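Local coordinates for LanC-like protein GCR2 (PDB 3T33) that binds zinc as a LanC-like protein and may play a role in abscisic acid signalling, at residues A[270-275]-A[322-327]. Residues are numbered along the deposited sequence; the frame is centred on the assembly and turned at random.
Sequences SGNYLS and WSRGLL
Arg324 reaches from the C-terminal part of helix 308-324 to the loop after helix 250-265, where its NH1 comes 3.2 Å from Ser270 OG. The hydroxyl sits at the edge of the guanidinium, near its plane. The same NH1 lies 3.6 Å from Asn272 CB, which approaches obliquely, and the amide and guanidinium planes stand nearly perpendicular, 89° apart. With Asn272 CA and Arg324 CA 9.5 Å apart, a long side chain is needed to span the gap. Arginine does this with CG anti to its carbonyl carbon (chi1 -65°) and a bend at chi3.

Asp282, farther along the same loop, holds Arg324 to it: its OD1 forms a salt bridge with Arg324 NH2, while its OD2 is hydrogen-bonded to Ser270 OG. Serine suits this place because its short hydroxyl serves both the carboxylate and its own backbone, accepting a weak bond from Asn272 N at 3.4 Å. Gly271 makes the turn between them with a positive phi of 96°, where a CB would be jammed against the carbonyl O of Ser270. Beyond Asn272, which also packs on Ala291, Tyr273 anchors the loop against helix 291-305 through Val294 and Leu298.

The contact thus joins the C-terminal part of helix 308-324 to the loop between helices 250-265 and 291-305, outside the metal site: the Asn272 side chain lies about 13 Å from the zinc ion. With one carboxylate bound to both Arg324 NH2 and Ser270 OG, the arginine's charge is probably compensated at the loop, and the hydroxyl held beside NH1.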
loop_
_atom_site.group_PDB
_atom_site.type_symbol
_atom_site.label_atom_id
_atom_site.label_comp_id
_atom_site.label_asym_id
_atom_site.label_seq_id
_atom_site.Cartn_x
_atom_site.Cartn_y
_atom_site.Cartn_z
ATOM N N SER A 270 -10.033 10.463 -19.594
ATOM C CA SER A 270 -10.824 9.723 -18.583
ATOM C C SER A 270 -10.499 10.071 -17.102
ATOM O O SER A 270 -11.271 9.700 -16.198
ATOM C CB SER A 270 -10.659 8.221 -18.781
ATOM O OG SER A 270 -9.393 7.837 -18.288
ATOM N N GLY A 271 -9.373 10.757 -16.853
ATOM C CA GLY A 271 -8.960 11.125 -15.495
ATOM C C GLY A 271 -7.955 10.116 -14.893
ATOM O O GLY A 271 -7.303 10.405 -13.888
ATOM N N ASN A 272 -7.862 8.926 -15.484
ATOM C CA ASN A 272 -6.777 7.995 -15.194
ATOM C C ASN A 272 -5.413 8.559 -15.557
ATOM O O ASN A 272 -5.321 9.581 -16.266
ATOM C CB ASN A 272 -7.027 6.625 -15.842
ATOM C CG ASN A 272 -6.085 5.515 -15.274
ATOM O OD1 ASN A 272 -5.848 4.491 -15.914
ATOM N ND2 ASN A 272 -5.536 5.749 -14.092
ATOM N N TYR A 273 -4.366 7.969 -14.970
ATOM C CA TYR A 273 -2.959 8.422 -15.112
ATOM C C TYR A 273 -2.165 7.431 -15.998
ATOM O O TYR A 273 -2.356 6.200 -15.933
ATOM C CB TYR A 273 -2.290 8.589 -13.726
ATOM C CG TYR A 273 -2.774 9.808 -13.028
ATOM C CD1 TYR A 273 -4.027 9.834 -12.416
ATOM C CD2 TYR A 273 -2.018 10.997 -13.036
ATOM C CE1 TYR A 273 -4.500 10.990 -11.782
ATOM C CE2 TYR A 273 -2.487 12.165 -12.434
ATOM C CZ TYR A 273 -3.745 12.150 -11.813
ATOM O OH TYR A 273 -4.235 13.281 -11.222
ATOM N N LEU A 274 -1.302 7.990 -16.841
ATOM C CA LEU A 274 -0.398 7.216 -17.699
ATOM C C LEU A 274 0.456 6.278 -16.884
ATOM O O LEU A 274 0.928 6.662 -15.816
ATOM C CB LEU A 274 0.539 8.180 -18.431
ATOM C CG LEU A 274 -0.006 8.968 -19.643
ATOM C CD1 LEU A 274 -1.342 9.734 -19.322
ATOM C CD2 LEU A 274 1.100 9.936 -20.218
ATOM N N SER A 275 0.669 5.061 -17.367
ATOM C CA SER A 275 1.760 4.276 -16.814
ATOM C C SER A 275 3.178 4.926 -16.947
ATOM O O SER A 275 3.942 4.924 -15.986
ATOM C CB SER A 275 1.726 2.815 -17.291
ATOM O OG SER A 275 1.899 2.692 -18.684
ATOM N N TRP A 322 -13.423 4.394 -8.284
ATOM C CA TRP A 322 -14.796 3.957 -8.025
ATOM C C TRP A 322 -15.441 3.314 -9.249
ATOM O O TRP A 322 -16.148 2.300 -9.108
ATOM C CB TRP A 322 -15.646 5.080 -7.426
ATOM C CG TRP A 322 -17.035 4.703 -7.048
ATOM C CD1 TRP A 322 -18.167 5.256 -7.542
ATOM C CD2 TRP A 322 -17.460 3.724 -6.065
ATOM N NE1 TRP A 322 -19.258 4.667 -6.966
ATOM C CE2 TRP A 322 -18.863 3.737 -6.053
ATOM C CE3 TRP A 322 -16.785 2.824 -5.218
ATOM C CZ2 TRP A 322 -19.642 2.895 -5.200
ATOM C CZ3 TRP A 322 -17.553 1.969 -4.362
ATOM C CH2 TRP A 322 -18.964 2.026 -4.366
ATOM N N SER A 323 -15.209 3.837 -10.452
ATOM C CA SER A 323 -15.856 3.180 -11.591
ATOM C C SER A 323 -15.062 2.077 -12.251
ATOM O O SER A 323 -15.649 1.115 -12.764
ATOM C CB SER A 323 -16.352 4.181 -12.643
ATOM O OG SER A 323 -15.285 4.622 -13.448
ATOM N N ARG A 324 -13.745 2.159 -12.227
ATOM C CA ARG A 324 -12.967 1.137 -12.940
ATOM C C ARG A 324 -12.063 0.310 -12.018
ATOM O O ARG A 324 -11.308 -0.534 -12.508
ATOM C CB ARG A 324 -12.118 1.793 -14.030
ATOM C CG ARG A 324 -12.903 2.473 -15.200
ATOM C CD ARG A 324 -12.001 3.505 -15.948
ATOM N NE ARG A 324 -10.907 2.835 -16.650
ATOM C CZ ARG A 324 -9.892 3.454 -17.241
ATOM N NH1 ARG A 324 -9.788 4.787 -17.259
ATOM N NH2 ARG A 324 -8.970 2.720 -17.847
ATOM N N GLY A 325 -12.152 0.536 -10.698
ATOM C CA GLY A 325 -11.137 0.066 -9.769
ATOM C C GLY A 325 -11.433 -1.291 -9.215
ATOM O O GLY A 325 -10.628 -1.873 -8.491
ATOM N N LEU A 326 -12.602 -1.793 -9.541
ATOM C CA LEU A 326 -13.020 -3.124 -9.126
ATOM C C LEU A 326 -12.443 -4.235 -10.056
ATOM O O LEU A 326 -13.168 -4.988 -10.726
ATOM C CB LEU A 326 -14.548 -3.138 -9.032
ATOM C CG LEU A 326 -15.234 -4.109 -8.083
ATOM C CD1 LEU A 326 -14.901 -3.845 -6.586
ATOM C CD2 LEU A 326 -16.788 -4.048 -8.337
ATOM N N LEU A 327 -11.116 -4.325 -10.043
ATOM C CA LEU A 327 -10.295 -5.196 -10.856
ATOM C C LEU A 327 -10.684 -6.663 -10.728
ATOM O O LEU A 327 -11.110 -7.094 -9.654
ATOM C CB LEU A 327 -8.847 -5.035 -10.364
ATOM C CG LEU A 327 -7.863 -4.027 -10.979
ATOM C CD1 LEU A 327 -8.520 -2.980 -11.851
ATOM C CD2 LEU A 327 -6.882 -3.433 -9.999
#